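Local coordinates for protein transcription regulator (Lactobacillus plantarum WCFS1, PDB 3CLK) that probably regulates transcription as a DNA-binding dimer, its periplasmic-binding-protein-like portion probably sensing a small effector molecule, at residues Asn118-Glu123 with Asp214-Ser219; Ile189-Asp194 with Ile198-Gln203. All blocks are in the same frame, centred on the assembly; numbering follows the deposited sequence.

How the contacts relate
Following the chain from the N terminus, helix 109-121 comes first, and its C-terminal part enters contact 1: residues 118-123 meet residues 214-219, closing a loop of 90 intervening residues. Contact 2 is nested inside that loop and is far shorter, joining strand 188-191 to helix 194-206, which follows it. Both reach the same mixed sheet, where strands 188-191 and 216-219 are neighbours, bonded for instance from Ala191 N to Val218 O. Ser219 OG and Asp194 OD1 tie the contacts directly. Contact 1 attaches helix 109-121 to one face of this sheet, contact 2 helix 194-206 to the other, and Ile217, packed on Ile200, shows strand 216-219 serving both layers.

Contact 1. Residues Asn118-Glu123 with Asp214-Ser219; sequences NLLINE and DLSIVS
Leu119 makes the smaller of the two leucine contacts with Val218, its CD2 lying 4.1 Å from Val218 CG2. With CG swung anti to the backbone N (chi1 -168°), the leucine runs obliquely past the valine instead of meeting it head on, and its side chain also touches Thr234 on the next strand.

One residue further, Leu120 carries the larger share. Here CG stands anti to the carbonyl carbon (chi1 -67°), which carries CG and its methyls toward the strand. Leucine and valine approach tip to tip: Leu120 CD2 is 3.6 Å from Val218 CG2, and Leu120 CG is 3.7 Å from the same methyl. CD2 is shared, since it also rests 3.7 Å from Ser216 CB, so this one methyl bridges two strand residues that face the helix on the same side. Ile217, between them, points away. The example illustrates how a helix is laid on a parallel stretch of sheet in the alpha/beta architecture of periplasmic-binding-protein-like domains: alternate strand residues supply the apolar surface, and the helix brings leucines to it. Backbones remain well separated, Leu120 CA and Ser216 CA being 7.7 Å apart. Leu120 further packs on Ile128 of strand 128-131, which widens the buried patch across the sheet.

Between these two segments Ser216 contributes its CB; the hydroxyl, although buried, is satisfied by a hydrogen bond with Ala279 N. Asn122 N bonds Asn118 O at 2.7 Å, and Glu123 N bonds Leu120 O at 2.9 Å. The Asn122 carbonyl oxygen receives Arg280 NH1, and the backbone of Glu123 pairs with Leu281.

Contact 2. Residues Ile189-Asp194 with Ile198-Gln203; sequences IIAASD and IGILNQ
The flat carbonyl group of Asp194 accepts the N-H of Ile198 in the ordinary i to i+4 backbone bond of the first turn of helix 194-206. Ile198 N lies 3.0 Å from Asp194 O, tilted 23° from the carbonyl plane, with a C=O...N angle of 153°. Ile198 CG1 lies close alongside, 3.2 Å from Asp194 O, and probably helps cover it. The other flat group, the Asp194 carboxylate, leads away from the helix segment and is held from elsewhere: OD1 is bonded to Ser219 OG and Gly222 N, OD2 to Thr223 N. Three partners of this kind would fix its rotation and probably stabilise its negative charge, close to the N-terminal end of helix 194-206. Ser193, directly before it, is the N-cap, its hydroxyl capping a backbone N in the first turn.

At the other end the contact is wholly apolar. From Ile200, CD1 is carried outward by an extended chain (chi2 170°), and the methyl lodges between two residues of the strand face: Ala191 CB at 3.7 Å from Ile200 CD1, and Ile189 CG2 at 3.8 Å from that same atom. Ala191 CA and Ile200 CA are 7.7 Å apart.

Strand 188-191 and helix 194-206 form the first two elements of a beta-alpha-beta crossover completed by strand 216-219, with which the backbone of Ile189 pairs. Ile190, whose CB points away from helix 194-206, packs on Leu120 of helix 109-121, and its backbone pairs with Gly129 and Ala131 of strand 128-131. Helix 170-180 is touched by Ile189 at Phe180 and by Ile198 at Tyr170, whereas Ile228 of the second subunit packs on Ile198.

Contact 1. Residues Asn118-Glu123 with Asp214-Ser219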
loop_
_atom_site.group_PDB
_atom_site.type_symbol
_atom_site.label_atom_id
_atom_site.label_comp_id
_atom_site.label_asym_id
_atom_site.label_seq_id
_atom_site.Cartn_x
_atom_site.Cartn_y
_atom_site.Cartn_z
ATOM N N ASN B 118 -17.885 15.727 -13.595
ATOM C CA ASN B 118 -18.910 16.700 -13.227
ATOM C C ASN B 118 -18.507 17.485 -11.988
ATOM O O ASN B 118 -18.888 18.647 -11.833
ATOM C CB ASN B 118 -20.257 16.008 -12.993
ATOM C CG ASN B 118 -21.020 15.784 -14.285
ATOM O OD1 ASN B 118 -21.954 14.979 -14.342
ATOM N ND2 ASN B 118 -20.633 16.510 -15.329
ATOM N N LEU B 119 -17.739 16.856 -11.103
ATOM C CA LEU B 119 -17.289 17.532 -9.892
ATOM C C LEU B 119 -16.520 18.798 -10.289
ATOM O O LEU B 119 -16.696 19.861 -9.679
ATOM C CB LEU B 119 -16.403 16.595 -9.058
ATOM C CG LEU B 119 -16.058 17.019 -7.622
ATOM C CD1 LEU B 119 -15.543 15.819 -6.835
ATOM C CD2 LEU B 119 -15.024 18.146 -7.643
ATOM N N LEU B 120 -15.676 18.690 -11.313
ATOM C CA LEU B 120 -14.906 19.842 -11.784
ATOM C C LEU B 120 -15.809 20.790 -12.581
ATOM O O LEU B 120 -15.727 22.010 -12.428
ATOM C CB LEU B 120 -13.723 19.384 -12.655
ATOM C CG LEU B 120 -12.615 18.595 -11.936
ATOM C CD1 LEU B 120 -11.610 18.038 -12.945
ATOM C CD2 LEU B 120 -11.914 19.505 -10.949
ATOM N N ILE B 121 -16.673 20.230 -13.425
ATOM C CA ILE B 121 -17.581 21.048 -14.221
ATOM C C ILE B 121 -18.450 21.911 -13.309
ATOM O O ILE B 121 -18.661 23.094 -13.580
ATOM C CB ILE B 121 -18.497 20.180 -15.115
ATOM C CG1 ILE B 121 -17.676 19.528 -16.233
ATOM C CG2 ILE B 121 -19.599 21.044 -15.721
ATOM C CD1 ILE B 121 -18.429 18.432 -16.997
ATOM N N ASN B 122 -18.958 21.322 -12.231
ATOM C CA ASN B 122 -19.796 22.074 -11.302
ATOM C C ASN B 122 -19.006 23.131 -10.526
ATOM O O ASN B 122 -19.590 24.042 -9.921
ATOM C CB ASN B 122 -20.506 21.116 -10.347
ATOM C CG ASN B 122 -21.533 20.250 -11.063
ATOM O OD1 ASN B 122 -22.061 20.639 -12.105
ATOM N ND2 ASN B 122 -21.833 19.088 -10.503
ATOM N N GLU B 123 -17.680 23.008 -10.543
ATOM C CA GLU B 123 -16.819 23.980 -9.877
ATOM C C GLU B 123 -16.394 25.046 -10.888
ATOM O O GLU B 123 -15.556 25.895 -10.595
ATOM C CB GLU B 123 -15.582 23.300 -9.276
ATOM C CG GLU B 123 -15.898 22.409 -8.072
ATOM C CD GLU B 123 -15.533 23.045 -6.744
ATOM O OE1 GLU B 123 -14.331 23.052 -6.394
ATOM O OE2 GLU B 123 -16.447 23.541 -6.049
ATOM N N ASP B 214 -4.153 27.260 -9.478
ATOM C CA ASP B 214 -4.401 27.327 -10.916
ATOM C C ASP B 214 -4.657 25.971 -11.579
ATOM O O ASP B 214 -4.854 25.893 -12.790
ATOM C CB ASP B 214 -3.274 28.076 -11.644
ATOM C CG ASP B 214 -1.903 27.510 -11.363
ATOM O OD1 ASP B 214 -1.303 27.870 -10.328
ATOM O OD2 ASP B 214 -1.425 26.706 -12.189
ATOM N N LEU B 215 -4.662 24.908 -10.781
ATOM C CA LEU B 215 -4.936 23.568 -11.286
ATOM C C LEU B 215 -5.663 22.714 -10.241
ATOM O O LEU B 215 -5.180 22.538 -9.126
ATOM C CB LEU B 215 -3.636 22.866 -11.705
ATOM C CG LEU B 215 -3.809 21.421 -12.193
ATOM C CD1 LEU B 215 -4.687 21.402 -13.448
ATOM C CD2 LEU B 215 -2.452 20.793 -12.478
ATOM N N SER B 216 -6.832 22.202 -10.605
ATOM C CA SER B 216 -7.596 21.338 -9.711
ATOM C C SER B 216 -7.316 19.894 -10.113
ATOM O O SER B 216 -7.161 19.595 -11.299
ATOM C CB SER B 216 -9.104 21.601 -9.835
ATOM O OG SER B 216 -9.499 22.791 -9.171
ATOM N N ILE B 217 -7.260 19.005 -9.126
ATOM C CA ILE B 217 -7.026 17.586 -9.386
ATOM C C ILE B 217 -8.040 16.750 -8.623
ATOM O O ILE B 217 -8.241 16.963 -7.435
ATOM C CB ILE B 217 -5.617 17.131 -8.928
ATOM C CG1 ILE B 217 -4.536 17.863 -9.725
ATOM C CG2 ILE B 217 -5.491 15.617 -9.094
ATOM C CD1 ILE B 217 -3.121 17.556 -9.261
ATOM N N VAL B 218 -8.680 15.811 -9.320
ATOM C CA VAL B 218 -9.647 14.900 -8.712
ATOM C C VAL B 218 -9.096 13.480 -8.880
ATOM O O VAL B 218 -8.838 13.024 -10.003
ATOM C CB VAL B 218 -11.029 14.976 -9.398
ATOM C CG1 VAL B 218 -11.945 13.907 -8.828
ATOM C CG2 VAL B 218 -11.647 16.365 -9.180
ATOM N N SER B 219 -8.925 12.779 -7.765
ATOM C CA SER B 219 -8.391 11.430 -7.796
ATOM C C SER B 219 -9.496 10.377 -7.771
ATOM O O SER B 219 -10.573 10.601 -7.221
ATOM C CB SER B 219 -7.455 11.230 -6.594
ATOM O OG SER B 219 -6.869 9.945 -6.601
#

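Contact 2. Residues Ile189-Asp194 with Ile198-Gln203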
loop_
_atom_site.group_PDB
_atom_site.type_symbol
_atom_site.label_atom_id
_atom_site.label_comp_id
_atom_site.label_asym_id
_atom_site.label_seq_id
_atom_site.Cartn_x
_atom_site.Cartn_y
_atom_site.Cartn_z
ATOM N N ILE B 189 -7.830 18.302 -13.839
ATOM C CA ILE B 189 -7.365 16.997 -14.307
ATOM C C ILE B 189 -7.891 15.882 -13.410
ATOM O O ILE B 189 -7.866 15.988 -12.179
ATOM C CB ILE B 189 -5.826 16.926 -14.329
ATOM C CG1 ILE B 189 -5.273 17.932 -15.342
ATOM C CG2 ILE B 189 -5.363 15.512 -14.686
ATOM C CD1 ILE B 189 -3.753 18.043 -15.309
ATOM N N ILE B 190 -8.395 14.831 -14.047
ATOM C CA ILE B 190 -8.914 13.670 -13.349
ATOM C C ILE B 190 -7.816 12.618 -13.400
ATOM O O ILE B 190 -7.292 12.302 -14.475
ATOM C CB ILE B 190 -10.175 13.128 -14.045
ATOM C CG1 ILE B 190 -11.260 14.214 -14.049
ATOM C CG2 ILE B 190 -10.666 11.867 -13.341
ATOM C CD1 ILE B 190 -12.546 13.785 -14.671
ATOM N N ALA B 191 -7.451 12.093 -12.239
ATOM C CA ALA B 191 -6.399 11.084 -12.176
ATOM C C ALA B 191 -7.006 9.693 -12.140
ATOM O O ALA B 191 -7.994 9.457 -11.447
ATOM C CB ALA B 191 -5.517 11.314 -10.948
ATOM N N ALA B 192 -6.397 8.780 -12.889
ATOM C CA ALA B 192 -6.865 7.401 -12.977
ATOM C C ALA B 192 -6.825 6.663 -11.648
ATOM O O ALA B 192 -7.538 5.684 -11.464
ATOM C CB ALA B 192 -6.025 6.633 -14.022
ATOM N N SER B 193 -5.984 7.130 -10.727
ATOM C CA SER B 193 -5.837 6.497 -9.421
ATOM C C SER B 193 -5.158 7.472 -8.460
ATOM O O SER B 193 -4.631 8.505 -8.884
ATOM C CB SER B 193 -4.973 5.230 -9.538
ATOM O OG SER B 193 -3.597 5.560 -9.679
ATOM N N ASP B 194 -5.156 7.135 -7.172
ATOM C CA ASP B 194 -4.528 8.006 -6.186
ATOM C C ASP B 194 -3.032 8.158 -6.454
ATOM O O ASP B 194 -2.497 9.253 -6.337
ATOM C CB ASP B 194 -4.723 7.483 -4.756
ATOM C CG ASP B 194 -6.183 7.345 -4.361
ATOM O OD1 ASP B 194 -7.062 8.059 -4.904
ATOM O OD2 ASP B 194 -6.446 6.525 -3.464
ATOM N N ILE B 198 -0.889 11.579 -7.383
ATOM C CA ILE B 198 0.269 12.109 -6.693
ATOM C C ILE B 198 1.342 12.480 -7.716
ATOM O O ILE B 198 1.998 13.506 -7.572
ATOM C CB ILE B 198 0.807 11.109 -5.645
ATOM C CG1 ILE B 198 -0.288 10.791 -4.624
ATOM C CG2 ILE B 198 1.988 11.725 -4.885
ATOM C CD1 ILE B 198 0.154 9.829 -3.546
ATOM N N GLY B 199 1.494 11.665 -8.763
ATOM C CA GLY B 199 2.481 11.963 -9.794
ATOM C C GLY B 199 2.132 13.262 -10.513
ATOM O O GLY B 199 2.996 14.099 -10.794
ATOM N N ILE B 200 0.852 13.432 -10.820
ATOM C CA ILE B 200 0.382 14.644 -11.482
ATOM C C ILE B 200 0.683 15.827 -10.571
ATOM O O ILE B 200 1.218 16.849 -11.006
ATOM C CB ILE B 200 -1.145 14.601 -11.712
ATOM C CG1 ILE B 200 -1.488 13.521 -12.735
ATOM C CG2 ILE B 200 -1.653 15.978 -12.176
ATOM C CD1 ILE B 200 -2.975 13.237 -12.850
ATOM N N LEU B 201 0.329 15.666 -9.300
ATOM C CA LEU B 201 0.516 16.692 -8.281
ATOM C C LEU B 201 1.961 17.144 -8.144
ATOM O O LEU B 201 2.249 18.351 -8.097
ATOM C CB LEU B 201 0.030 16.165 -6.926
ATOM C CG LEU B 201 -0.220 17.162 -5.784
ATOM C CD1 LEU B 201 -0.679 16.412 -4.522
ATOM C CD2 LEU B 201 1.034 17.933 -5.488
ATOM N N ASN B 202 2.869 16.179 -8.045
ATOM C CA ASN B 202 4.274 16.502 -7.895
ATOM C C ASN B 202 4.857 17.118 -9.165
ATOM O O ASN B 202 5.639 18.063 -9.078
ATOM C CB ASN B 202 5.077 15.255 -7.495
ATOM C CG ASN B 202 4.815 14.822 -6.054
ATOM O OD1 ASN B 202 4.293 15.593 -5.243
ATOM N ND2 ASN B 202 5.191 13.592 -5.728
ATOM N N GLN B 203 4.488 16.596 -10.338
ATOM C CA GLN B 203 5.017 17.149 -11.583
ATOM C C GLN B 203 4.501 18.561 -11.801
ATOM O O GLN B 203 5.242 19.431 -12.255
ATOM C CB GLN B 203 4.657 16.288 -12.800
ATOM C CG GLN B 203 5.327 16.789 -14.100
ATOM C CD GLN B 203 6.851 16.804 -14.005
ATOM O OE1 GLN B 203 7.517 17.714 -14.509
ATOM N NE2 GLN B 203 7.405 15.791 -13.362
#